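ORF10 (PDB 6RIW) probably extends growing acyl chains in polyunsaturated fatty acid synthesis by decarboxylative condensation, this chain being the ketosynthase–chain length factor didomain of the PUFA synthase subunit PfaC. Local coordinates at residues I472-H477 with K848-L853; L555-V560 with I689-D694; V576-A581 with S647-L652; S668-V673 with I866-L871. All coordinates share one frame; numbering follows the deposited sequence.

Interaction 1: residues I472-H477 with K848-L853; sequences IGMDSH and KTALLL
M474 reaches A850 and L851 through its torsions: chi1 of -52° sets CG beside its own backbone N, anti to the carbonyl carbon, the second torsion is extended (-164°), and the chain then bends at chi3 (-64°), swinging the methyl CE around the sulfur toward the helix. L851 is also turned with CG anti to its carbonyl carbon, and its CD2 comes nearer to the strand than its CB direction alone would suggest. The two side chains pass alongside one another, pointing opposite ways, with CE of M474 lying 3.5 Å from CD2 of L851 and 3.8 Å from its CG. The sulfur finds a different partner: SD of M474 rests on the methyl CB of A850 at 3.8 Å, and CE lies 4.0 Å from the same CB. The backbones stay well apart, the CA atoms of M474 and A850 being 9.3 Å from each other.

This is sheet-to-helix packing in the second ketosynthase-like domain of the chain, consistent with the chain length factor, which has the thiolase fold. Strand 469-478 presses one face onto helix 841-854, part of the central helical layer. D475, pointing the other way, hydrogen-bonds N563; the backbone N of M474 bonds D567 at the end of the same helix, 552-567. K848 turns away to a salt bridge with E801.

All three touching residues are buried and apolar at their meeting points, so the contact rests on van der Waals packing and exclusion of water: the thioether bends so that SD and CE both lie against A850 CB while CE also meets L851.

Interaction 2: residues L555-V560 with I689-D694; sequences LMMMQV and IIAAVD
Helix 552-567 lies against one face of the N-terminal-half sheet of a thiolase-fold domain, and here M556 and M557 meet A691 and V693 of strand 687-694. The short helix and strand segments run in roughly opposite directions, 149° between them, with their axes 8.1 Å apart.

The contact itself is apolar. A691 and V693, two residues apart on the strand, both direct their CB toward the helix, and M557 bridges them. Its first torsion (chi1 168°) points CG away from its own N, and a bend at chi2 (-92°) carries the chain along the strand. These two turns put CG of M557 4.0 Å from CB of A691 and bring the terminal CE back to that same CB at 4.2 Å. The closest pair of CA atoms, M557 and V693, is 5.9 Å apart. V560 also directs its CB to the sheet, touching A747 of the neighbouring strand.

The polar bonds go to other parts of the domain: the backbone of A691 pairs with L579 and A581 of the adjacent strand, and Q559, on another side of the helix, bonds the carbonyl of D534. M645 and I649 of helix 642-653 also touch M557.

V693 divides its two methyls between neighbouring methionines. CG1 is 4.0 Å from CB of M557, a meeting set by where the helix backbone lies, while CG2 faces CB of M556 more loosely, at 4.4 Å.

Interaction 3: residues V576-A581 with S647-L652; sequences VAVLVA and SRISAL
V578 leaves strand 576-581 with its CB directed at S650 and I649 of helix 642-653, and from CB the side chain forks. CG1 stands opposite the backbone N (chi1 -178°), which leaves CG2 beside that N and on the side of the helix. CG2 does all the touching: it lies 3.9 Å from CG2 of I649 and 3.6 Å from the hydroxyl OG of S650, and the methyl meets these two atoms in directions roughly at right angles. CG1 and CD1 of I649 lead away from the strand to helix 552-567, CD1 ending near M558 O.

S650 adds a water-mediated link. Its OG donates to a water at 2.7 Å, and that water donates in turn to the carbonyl O of V576 at 2.8 Å. A646 O, one turn back in the same helix, is a weak alternative acceptor for the hydroxyl proton.

Here an outer helix of the thiolase fold packs on a strand flanked in its sheet by 659-663 and 687-694. The chemistry is mixed: a single methyl supplies the direct packing, and a bridging water joins a serine hydroxyl to a strand carbonyl.

Interaction 4: residues S668-V673 with I866-L871; sequences SVYRCV and IAINGL
The ring of Y670 approaches strand 866-870 with its phenol end. At its edge, near the ring plane, sits the CA of G870, 3.9 Å from CE2; a water also lies at the edge, in plane with the ring. The methyl CG2 of I868 comes in obliquely, 4.0 Å from CZ and 3.2 Å from OH of Y670, a close fit, and the two side chains run nearly perpendicular to one another. With CG anti to its carbonyl carbon (chi1 -57°), Y670 is thrown outward from helix 668-682 onto the strand, where G870, having no side chain, lets the ring edge come right up to the backbone.

The hydroxyl is served by that water, 2.7 Å from Y670 OH, which donates to the carbonyl O of N869 at 2.6 Å. N869 itself turns its side chain away from the helix, to H879 and E814.

The contact joins the central helical layer of the thiolase fold to a strand of the C-terminal-half sheet. A878 and L880 of the next strand and S845 of helix 841-854 also border the tyrosine, while R671 on the same helix as Y670 makes a cation-pi contact with F770.

Y670 thus works in two ways at once: its phenol end, oxygen included, packs on the isoleucine methyl, and CE2 on the glycine CA, while its oxygen reaches the strand backbone through a water.

From the N terminus, strand 469-478 comes first and waits longest: interaction 1 closes only when helix 841-854 returns to it, at K848, 371 residues after H477. Interaction 2 opens at helix 552-567 and closes at strand 687-694, wholly within that span. Interaction 3 lies within interaction 2 in turn, opening at strand 576-581 and ending at helix 642-653. Interaction 4 starts after interaction 3 is complete, at helix 668-682, but finishes at strand 865-870, so it crosses both 1 and 2. Interactions 2 and 3 use neighbouring strands and adjacent outer helices of the N-terminal half; interactions 1 and 4 join the two halves through the central helices.

Interaction 1: residues I472-H477 with K848-L853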
loop_
_atom_site.group_PDB
_atom_site.type_symbol
_atom_site.label_atom_id
_atom_site.label_comp_id
_atom_site.label_asym_id
_atom_site.label_seq_id
_atom_site.Cartn_x
_atom_site.Cartn_y
_atom_site.Cartn_z
ATOM N N ILE A 472 -18.559 -0.634 17.516
ATOM C CA ILE A 472 -19.637 -1.591 17.763
ATOM C C ILE A 472 -19.229 -3.030 17.496
ATOM O O ILE A 472 -20.025 -3.947 17.750
ATOM C CB ILE A 472 -20.894 -1.240 16.937
ATOM C CG1 ILE A 472 -20.584 -1.313 15.431
ATOM C CG2 ILE A 472 -21.344 0.159 17.264
ATOM C CD1 ILE A 472 -21.807 -1.109 14.552
ATOM N N GLY A 473 -18.020 -3.285 17.020
ATOM C CA GLY A 473 -17.618 -4.649 16.790
ATOM C C GLY A 473 -16.106 -4.667 16.826
ATOM O O GLY A 473 -15.506 -3.693 16.361
ATOM N N MET A 474 -15.496 -5.694 17.427
ATOM C CA MET A 474 -14.039 -5.782 17.544
ATOM C C MET A 474 -13.606 -7.245 17.532
ATOM O O MET A 474 -14.329 -8.131 18.009
ATOM C CB MET A 474 -13.497 -5.130 18.833
ATOM C CG MET A 474 -13.935 -3.689 19.107
ATOM S SD MET A 474 -12.942 -2.817 20.335
ATOM C CE MET A 474 -13.257 -3.756 21.816
ATOM N N ASP A 475 -12.393 -7.484 17.021
ATOM C CA ASP A 475 -11.699 -8.751 17.254
ATOM C C ASP A 475 -10.195 -8.503 17.200
ATOM O O ASP A 475 -9.732 -7.529 16.605
ATOM C CB ASP A 475 -12.105 -9.841 16.257
ATOM C CG ASP A 475 -11.571 -11.240 16.659
ATOM O OD1 ASP A 475 -11.495 -11.561 17.874
ATOM O OD2 ASP A 475 -11.208 -12.020 15.753
ATOM N N SER A 476 -9.435 -9.397 17.830
ATOM C CA SER A 476 -8.000 -9.194 17.958
ATOM C C SER A 476 -7.279 -10.531 17.981
ATOM O O SER A 476 -7.756 -11.498 18.582
ATOM C CB SER A 476 -7.682 -8.412 19.232
ATOM O OG SER A 476 -8.106 -9.150 20.372
ATOM N N HIS A 477 -6.099 -10.560 17.383
ATOM C CA HIS A 477 -5.218 -11.730 17.432
ATOM C C HIS A 477 -3.789 -11.202 17.578
ATOM O O HIS A 477 -3.144 -10.851 16.584
ATOM C CB HIS A 477 -5.412 -12.574 16.183
ATOM C CG HIS A 477 -4.687 -13.880 16.222
ATOM N ND1 HIS A 477 -5.031 -14.936 15.408
ATOM C CD2 HIS A 477 -3.639 -14.301 16.965
ATOM C CE1 HIS A 477 -4.222 -15.952 15.647
ATOM N NE2 HIS A 477 -3.367 -15.597 16.587
ATOM N N LYS A 848 -7.426 -2.059 23.327
ATOM C CA LYS A 848 -7.215 -2.038 24.777
ATOM C C LYS A 848 -8.088 -0.971 25.438
ATOM O O LYS A 848 -8.766 -1.229 26.446
ATOM C CB LYS A 848 -5.750 -1.760 25.123
ATOM C CG LYS A 848 -5.553 -1.450 26.624
ATOM C CD LYS A 848 -4.115 -1.053 26.980
ATOM C CE LYS A 848 -4.009 -0.431 28.381
ATOM N NZ LYS A 848 -2.624 0.041 28.674
ATOM N N THR A 849 -8.039 0.243 24.894
ATOM C CA THR A 849 -8.750 1.374 25.483
ATOM C C THR A 849 -10.257 1.169 25.411
ATOM O O THR A 849 -10.976 1.412 26.394
ATOM C CB THR A 849 -8.342 2.658 24.768
ATOM O OG1 THR A 849 -6.927 2.860 24.902
ATOM C CG2 THR A 849 -9.082 3.875 25.324
ATOM N N ALA A 850 -10.756 0.703 24.260
ATOM C CA ALA A 850 -12.193 0.443 24.143
ATOM C C ALA A 850 -12.656 -0.649 25.105
ATOM O O ALA A 850 -13.742 -0.544 25.683
ATOM C CB ALA A 850 -12.547 0.067 22.705
ATOM N N LEU A 851 -11.852 -1.708 25.294
ATOM C CA LEU A 851 -12.250 -2.757 26.241
ATOM C C LEU A 851 -12.303 -2.216 27.667
ATOM O O LEU A 851 -13.233 -2.537 28.421
ATOM C CB LEU A 851 -11.302 -3.962 26.152
ATOM C CG LEU A 851 -11.341 -4.873 24.905
ATOM C CD1 LEU A 851 -10.171 -5.890 24.902
ATOM C CD2 LEU A 851 -12.681 -5.624 24.754
ATOM N N LEU A 852 -11.323 -1.390 28.055
ATOM C CA LEU A 852 -11.310 -0.817 29.400
ATOM C C LEU A 852 -12.510 0.088 29.627
ATOM O O LEU A 852 -13.138 0.039 30.687
ATOM C CB LEU A 852 -10.033 -0.009 29.628
ATOM C CG LEU A 852 -8.716 -0.779 29.801
ATOM C CD1 LEU A 852 -7.604 0.200 30.216
ATOM C CD2 LEU A 852 -8.856 -1.909 30.813
ATOM N N LEU A 853 -12.818 0.944 28.655
ATOM C CA LEU A 853 -13.986 1.814 28.763
ATOM C C LEU A 853 -15.298 1.038 28.737
ATOM O O LEU A 853 -16.253 1.425 29.424
ATOM C CB LEU A 853 -13.958 2.845 27.643
ATOM C CG LEU A 853 -12.849 3.880 27.791
ATOM C CD1 LEU A 853 -12.718 4.610 26.458
ATOM C CD2 LEU A 853 -13.130 4.853 28.917
#

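Interaction 2: residues L555-V560 with I689-D694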
loop_
_atom_site.group_PDB
_atom_site.type_symbol
_atom_site.label_atom_id
_atom_site.label_comp_id
_atom_site.label_asym_id
_atom_site.label_seq_id
_atom_site.Cartn_x
_atom_site.Cartn_y
_atom_site.Cartn_z
ATOM N N LEU A 555 -4.540 -13.860 5.502
ATOM C CA LEU A 555 -5.439 -14.729 6.265
ATOM C C LEU A 555 -5.736 -14.151 7.645
ATOM O O LEU A 555 -6.877 -14.202 8.119
ATOM C CB LEU A 555 -4.823 -16.121 6.402
ATOM C CG LEU A 555 -4.696 -16.852 5.068
ATOM C CD1 LEU A 555 -3.804 -18.062 5.202
ATOM C CD2 LEU A 555 -6.068 -17.240 4.575
ATOM N N MET A 556 -4.709 -13.620 8.317
ATOM C CA MET A 556 -4.913 -13.029 9.637
ATOM C C MET A 556 -5.876 -11.857 9.578
ATOM O O MET A 556 -6.751 -11.731 10.445
ATOM C CB MET A 556 -3.590 -12.563 10.238
ATOM C CG MET A 556 -2.660 -13.675 10.608
ATOM S SD MET A 556 -2.915 -14.192 12.311
ATOM C CE MET A 556 -2.311 -12.762 13.204
ATOM N N MET A 557 -5.706 -10.968 8.583
ATOM C CA MET A 557 -6.591 -9.814 8.449
ATOM C C MET A 557 -8.020 -10.261 8.164
ATOM O O MET A 557 -8.985 -9.702 8.702
ATOM C CB MET A 557 -6.096 -8.888 7.326
ATOM C CG MET A 557 -7.120 -7.812 6.908
ATOM S SD MET A 557 -8.195 -8.348 5.531
ATOM C CE MET A 557 -9.568 -7.205 5.707
ATOM N N MET A 558 -8.175 -11.272 7.319
ATOM C CA MET A 558 -9.515 -11.696 6.927
ATOM C C MET A 558 -10.275 -12.260 8.115
ATOM O O MET A 558 -11.474 -11.999 8.277
ATOM C CB MET A 558 -9.419 -12.734 5.810
ATOM C CG MET A 558 -9.044 -12.125 4.466
ATOM S SD MET A 558 -8.225 -13.385 3.465
ATOM C CE MET A 558 -9.672 -14.291 2.947
ATOM N N GLN A 559 -9.595 -13.049 8.951
ATOM C CA GLN A 559 -10.257 -13.659 10.100
ATOM C C GLN A 559 -10.716 -12.609 11.111
ATOM O O GLN A 559 -11.853 -12.668 11.593
ATOM C CB GLN A 559 -9.330 -14.669 10.768
ATOM C CG GLN A 559 -9.973 -15.450 11.874
ATOM C CD GLN A 559 -9.241 -16.750 12.139
ATOM O OE1 GLN A 559 -8.137 -16.747 12.683
ATOM N NE2 GLN A 559 -9.846 -17.867 11.731
ATOM N N VAL A 560 -9.851 -11.645 11.464
ATOM C CA VAL A 560 -10.270 -10.674 12.478
ATOM C C VAL A 560 -11.346 -9.748 11.922
ATOM O O VAL A 560 -12.268 -9.353 12.649
ATOM C CB VAL A 560 -9.081 -9.878 13.063
ATOM C CG1 VAL A 560 -8.112 -10.801 13.807
ATOM C CG2 VAL A 560 -8.336 -9.032 11.983
ATOM N N ILE A 689 -15.377 -0.957 8.268
ATOM C CA ILE A 689 -14.511 -1.909 8.954
ATOM C C ILE A 689 -13.110 -1.338 8.868
ATOM O O ILE A 689 -12.629 -1.045 7.767
ATOM C CB ILE A 689 -14.564 -3.294 8.295
ATOM C CG1 ILE A 689 -15.989 -3.847 8.310
ATOM C CG2 ILE A 689 -13.597 -4.238 8.986
ATOM C CD1 ILE A 689 -16.106 -5.252 7.743
ATOM N N ILE A 690 -12.450 -1.164 10.011
ATOM C CA ILE A 690 -11.031 -0.801 10.006
ATOM C C ILE A 690 -10.264 -2.004 10.524
ATOM O O ILE A 690 -10.390 -2.361 11.696
ATOM C CB ILE A 690 -10.725 0.438 10.850
ATOM C CG1 ILE A 690 -11.588 1.619 10.376
ATOM C CG2 ILE A 690 -9.206 0.753 10.724
ATOM C CD1 ILE A 690 -11.382 2.894 11.196
ATOM N N ALA A 691 -9.500 -2.649 9.652
ATOM C CA ALA A 691 -8.676 -3.778 10.062
ATOM C C ALA A 691 -7.214 -3.362 10.006
ATOM O O ALA A 691 -6.835 -2.364 9.371
ATOM C CB ALA A 691 -8.931 -5.010 9.179
ATOM N N ALA A 692 -6.385 -4.103 10.712
ATOM C CA ALA A 692 -4.975 -3.750 10.758
ATOM C C ALA A 692 -4.196 -5.038 10.885
ATOM O O ALA A 692 -4.618 -5.933 11.612
ATOM C CB ALA A 692 -4.654 -2.836 11.943
ATOM N N VAL A 693 -3.048 -5.124 10.220
ATOM C CA VAL A 693 -2.233 -6.328 10.335
ATOM C C VAL A 693 -0.775 -5.944 10.149
ATOM O O VAL A 693 -0.431 -5.148 9.265
ATOM C CB VAL A 693 -2.661 -7.418 9.330
ATOM C CG1 VAL A 693 -2.647 -6.895 7.894
ATOM C CG2 VAL A 693 -1.775 -8.659 9.458
ATOM N N ASP A 694 0.075 -6.489 11.007
ATOM C CA ASP A 694 1.515 -6.423 10.784
ATOM C C ASP A 694 2.099 -7.682 11.400
ATOM O O ASP A 694 2.080 -7.859 12.626
ATOM C CB ASP A 694 2.140 -5.165 11.395
ATOM C CG ASP A 694 3.510 -4.851 10.792
ATOM O OD1 ASP A 694 4.117 -5.786 10.196
ATOM O OD2 ASP A 694 3.970 -3.688 10.888
#

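Interaction 3: residues V576-A581 with S647-L652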
loop_
_atom_site.group_PDB
_atom_site.type_symbol
_atom_site.label_atom_id
_atom_site.label_comp_id
_atom_site.label_asym_id
_atom_site.label_seq_id
_atom_site.Cartn_x
_atom_site.Cartn_y
_atom_site.Cartn_z
ATOM N N VAL A 576 -20.802 -0.816 2.593
ATOM C CA VAL A 576 -19.877 -0.804 3.725
ATOM C C VAL A 576 -18.471 -0.715 3.164
ATOM O O VAL A 576 -18.144 -1.407 2.189
ATOM C CB VAL A 576 -20.032 -2.062 4.603
ATOM C CG1 VAL A 576 -18.857 -2.235 5.616
ATOM C CG2 VAL A 576 -21.347 -2.007 5.355
ATOM N N ALA A 577 -17.640 0.129 3.781
ATOM C CA ALA A 577 -16.241 0.283 3.385
ATOM C C ALA A 577 -15.314 -0.575 4.248
ATOM O O ALA A 577 -15.591 -0.854 5.417
ATOM C CB ALA A 577 -15.815 1.750 3.472
ATOM N N VAL A 578 -14.201 -1.002 3.654
ATOM C CA VAL A 578 -13.194 -1.800 4.351
ATOM C C VAL A 578 -11.855 -1.088 4.185
ATOM O O VAL A 578 -11.384 -0.914 3.052
ATOM C CB VAL A 578 -13.116 -3.238 3.809
ATOM C CG1 VAL A 578 -12.091 -4.061 4.589
ATOM C CG2 VAL A 578 -14.493 -3.952 3.890
ATOM N N LEU A 579 -11.268 -0.631 5.292
ATOM C CA LEU A 579 -9.973 0.029 5.268
ATOM C C LEU A 579 -8.987 -0.862 6.000
ATOM O O LEU A 579 -9.256 -1.276 7.131
ATOM C CB LEU A 579 -10.037 1.407 5.948
ATOM C CG LEU A 579 -11.156 2.351 5.495
ATOM C CD1 LEU A 579 -11.064 3.622 6.298
ATOM C CD2 LEU A 579 -11.034 2.669 3.997
ATOM N N VAL A 580 -7.864 -1.190 5.365
ATOM C CA VAL A 580 -6.878 -2.050 6.018
ATOM C C VAL A 580 -5.611 -1.232 6.260
ATOM O O VAL A 580 -4.912 -0.857 5.312
ATOM C CB VAL A 580 -6.578 -3.304 5.189
ATOM C CG1 VAL A 580 -5.528 -4.167 5.893
ATOM C CG2 VAL A 580 -7.872 -4.109 4.956
ATOM N N ALA A 581 -5.302 -0.985 7.528
ATOM C CA ALA A 581 -4.047 -0.360 7.919
ATOM C C ALA A 581 -2.925 -1.385 7.850
ATOM O O ALA A 581 -3.013 -2.449 8.465
ATOM C CB ALA A 581 -4.163 0.212 9.333
ATOM N N SER A 647 -10.467 -6.485 -0.422
ATOM C CA SER A 647 -11.440 -6.997 -1.396
ATOM C C SER A 647 -11.996 -8.356 -1.011
ATOM O O SER A 647 -13.158 -8.651 -1.314
ATOM C CB SER A 647 -10.787 -7.127 -2.773
ATOM O OG SER A 647 -10.525 -5.844 -3.292
ATOM N N ARG A 648 -11.188 -9.208 -0.385
ATOM C CA ARG A 648 -11.672 -10.550 -0.068
ATOM C C ARG A 648 -12.792 -10.501 0.962
ATOM O O ARG A 648 -13.720 -11.329 0.917
ATOM C CB ARG A 648 -10.532 -11.427 0.452
ATOM C CG ARG A 648 -9.559 -11.893 -0.628
ATOM C CD ARG A 648 -8.516 -12.820 -0.021
ATOM N NE ARG A 648 -7.217 -12.665 -0.666
ATOM C CZ ARG A 648 -6.863 -13.285 -1.789
ATOM N NH1 ARG A 648 -7.715 -14.116 -2.394
ATOM N NH2 ARG A 648 -5.658 -13.072 -2.309
ATOM N N ILE A 649 -12.718 -9.545 1.890
ATOM C CA ILE A 649 -13.799 -9.347 2.857
ATOM C C ILE A 649 -15.033 -8.784 2.159
ATOM O O ILE A 649 -16.152 -9.278 2.355
ATOM C CB ILE A 649 -13.324 -8.435 4.005
ATOM C CG1 ILE A 649 -12.430 -9.229 4.954
ATOM C CG2 ILE A 649 -14.532 -7.800 4.759
ATOM C CD1 ILE A 649 -13.157 -10.422 5.621
ATOM N N SER A 650 -14.845 -7.769 1.307
ATOM C CA SER A 650 -15.971 -7.224 0.535
ATOM C C SER A 650 -16.614 -8.271 -0.361
ATOM O O SER A 650 -17.832 -8.223 -0.598
ATOM C CB SER A 650 -15.522 -6.049 -0.334
ATOM O OG SER A 650 -14.939 -5.034 0.465
ATOM N N ALA A 651 -15.822 -9.198 -0.901
ATOM C CA ALA A 651 -16.420 -10.239 -1.733
ATOM C C ALA A 651 -17.163 -11.261 -0.879
ATOM O O ALA A 651 -18.238 -11.736 -1.268
ATOM C CB ALA A 651 -15.354 -10.919 -2.601
ATOM N N LEU A 652 -16.623 -11.589 0.296
ATOM C CA LEU A 652 -17.294 -12.518 1.204
ATOM C C LEU A 652 -18.633 -11.969 1.681
ATOM O O LEU A 652 -19.617 -12.716 1.800
ATOM C CB LEU A 652 -16.394 -12.821 2.404
ATOM C CG LEU A 652 -16.996 -13.691 3.515
ATOM C CD1 LEU A 652 -17.288 -15.100 2.982
ATOM C CD2 LEU A 652 -16.081 -13.757 4.749
HETATM O O HOH W 1 -16.365 -2.745 0.518
#

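Interaction 4: residues S668-V673 with I866-L871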
loop_
_atom_site.group_PDB
_atom_site.type_symbol
_atom_site.label_atom_id
_atom_site.label_comp_id
_atom_site.label_asym_id
_atom_site.label_seq_id
_atom_site.Cartn_x
_atom_site.Cartn_y
_atom_site.Cartn_z
ATOM N N SER A 668 -0.785 4.407 10.761
ATOM C CA SER A 668 -1.715 3.901 9.752
ATOM C C SER A 668 -3.154 3.813 10.275
ATOM O O SER A 668 -4.097 4.247 9.604
ATOM C CB SER A 668 -1.260 2.518 9.280
ATOM O OG SER A 668 -0.025 2.574 8.578
ATOM N N VAL A 669 -3.345 3.219 11.455
ATOM C CA VAL A 669 -4.702 3.027 11.972
ATOM C C VAL A 669 -5.361 4.363 12.294
ATOM O O VAL A 669 -6.557 4.553 12.039
ATOM C CB VAL A 669 -4.689 2.103 13.203
ATOM C CG1 VAL A 669 -6.082 2.121 13.900
ATOM C CG2 VAL A 669 -4.333 0.667 12.799
ATOM N N TYR A 670 -4.611 5.310 12.867
ATOM C CA TYR A 670 -5.218 6.600 13.190
ATOM C C TYR A 670 -5.583 7.387 11.930
ATOM O O TYR A 670 -6.602 8.085 11.916
ATOM C CB TYR A 670 -4.275 7.394 14.116
ATOM C CG TYR A 670 -3.916 6.646 15.397
ATOM C CD1 TYR A 670 -4.831 5.807 16.014
ATOM C CD2 TYR A 670 -2.652 6.763 15.974
ATOM C CE1 TYR A 670 -4.511 5.106 17.186
ATOM C CE2 TYR A 670 -2.324 6.064 17.150
ATOM C CZ TYR A 670 -3.258 5.250 17.744
ATOM O OH TYR A 670 -2.923 4.566 18.904
ATOM N N ARG A 671 -4.800 7.270 10.850
ATOM C CA ARG A 671 -5.250 7.860 9.589
ATOM C C ARG A 671 -6.519 7.184 9.061
ATOM O O ARG A 671 -7.342 7.847 8.416
ATOM C CB ARG A 671 -4.144 7.812 8.531
ATOM C CG ARG A 671 -2.925 8.711 8.839
ATOM C CD ARG A 671 -3.231 10.220 8.731
ATOM N NE ARG A 671 -2.028 11.025 8.986
ATOM C CZ ARG A 671 -2.030 12.351 9.153
ATOM N NH1 ARG A 671 -0.883 12.994 9.374
ATOM N NH2 ARG A 671 -3.174 13.038 9.090
ATOM N N CYS A 672 -6.693 5.879 9.299
ATOM C CA CYS A 672 -7.946 5.214 8.919
ATOM C C CYS A 672 -9.124 5.753 9.711
ATOM O O CYS A 672 -10.238 5.880 9.181
ATOM C CB CYS A 672 -7.847 3.700 9.147
ATOM S SG CYS A 672 -6.806 2.825 7.958
ATOM N N VAL A 673 -8.927 6.003 11.004
ATOM C CA VAL A 673 -10.010 6.575 11.806
ATOM C C VAL A 673 -10.438 7.920 11.225
ATOM O O VAL A 673 -11.632 8.202 11.056
ATOM C CB VAL A 673 -9.563 6.690 13.273
ATOM C CG1 VAL A 673 -10.601 7.444 14.109
ATOM C CG2 VAL A 673 -9.273 5.287 13.863
ATOM N N ILE A 866 -10.363 8.638 27.910
ATOM C CA ILE A 866 -8.969 8.208 27.862
ATOM C C ILE A 866 -8.323 8.798 26.613
ATOM O O ILE A 866 -8.929 8.801 25.537
ATOM C CB ILE A 866 -8.853 6.670 27.886
ATOM C CG1 ILE A 866 -9.308 6.128 29.248
ATOM C CG2 ILE A 866 -7.394 6.200 27.572
ATOM C CD1 ILE A 866 -9.330 4.604 29.310
ATOM N N ALA A 867 -7.120 9.347 26.769
ATOM C CA ALA A 867 -6.358 9.875 25.651
ATOM C C ALA A 867 -5.395 8.806 25.142
ATOM O O ALA A 867 -4.807 8.059 25.935
ATOM C CB ALA A 867 -5.581 11.126 26.065
ATOM N N ILE A 868 -5.240 8.741 23.815
ATOM C CA ILE A 868 -4.246 7.891 23.159
ATOM C C ILE A 868 -3.313 8.789 22.361
ATOM O O ILE A 868 -3.776 9.667 21.623
ATOM C CB ILE A 868 -4.907 6.855 22.229
ATOM C CG1 ILE A 868 -6.038 6.115 22.959
ATOM C CG2 ILE A 868 -3.837 5.899 21.627
ATOM C CD1 ILE A 868 -6.759 5.051 22.064
ATOM N N ASN A 869 -2.006 8.543 22.474
ATOM C CA ASN A 869 -1.003 9.277 21.718
ATOM C C ASN A 869 -0.307 8.343 20.732
ATOM O O ASN A 869 -0.137 7.154 21.001
ATOM C CB ASN A 869 0.025 9.919 22.663
ATOM C CG ASN A 869 0.791 11.053 22.008
ATOM O OD1 ASN A 869 0.196 11.988 21.468
ATOM N ND2 ASN A 869 2.122 10.964 22.029
ATOM N N GLY A 870 0.059 8.882 19.570
ATOM C CA GLY A 870 0.738 8.121 18.536
ATOM C C GLY A 870 1.864 8.898 17.884
ATOM O O GLY A 870 1.717 10.095 17.602
ATOM N N LEU A 871 3.012 8.233 17.687
ATOM C CA LEU A 871 4.159 8.779 16.982
ATOM C C LEU A 871 4.600 7.735 15.976
ATOM O O LEU A 871 4.130 6.597 16.000
ATOM C CB LEU A 871 5.330 9.132 17.929
ATOM C CG LEU A 871 5.018 10.174 19.016
ATOM C CD1 LEU A 871 6.174 10.261 20.015
ATOM C CD2 LEU A 871 4.786 11.544 18.382
HETATM O O HOH W 2 -0.595 4.735 20.230
#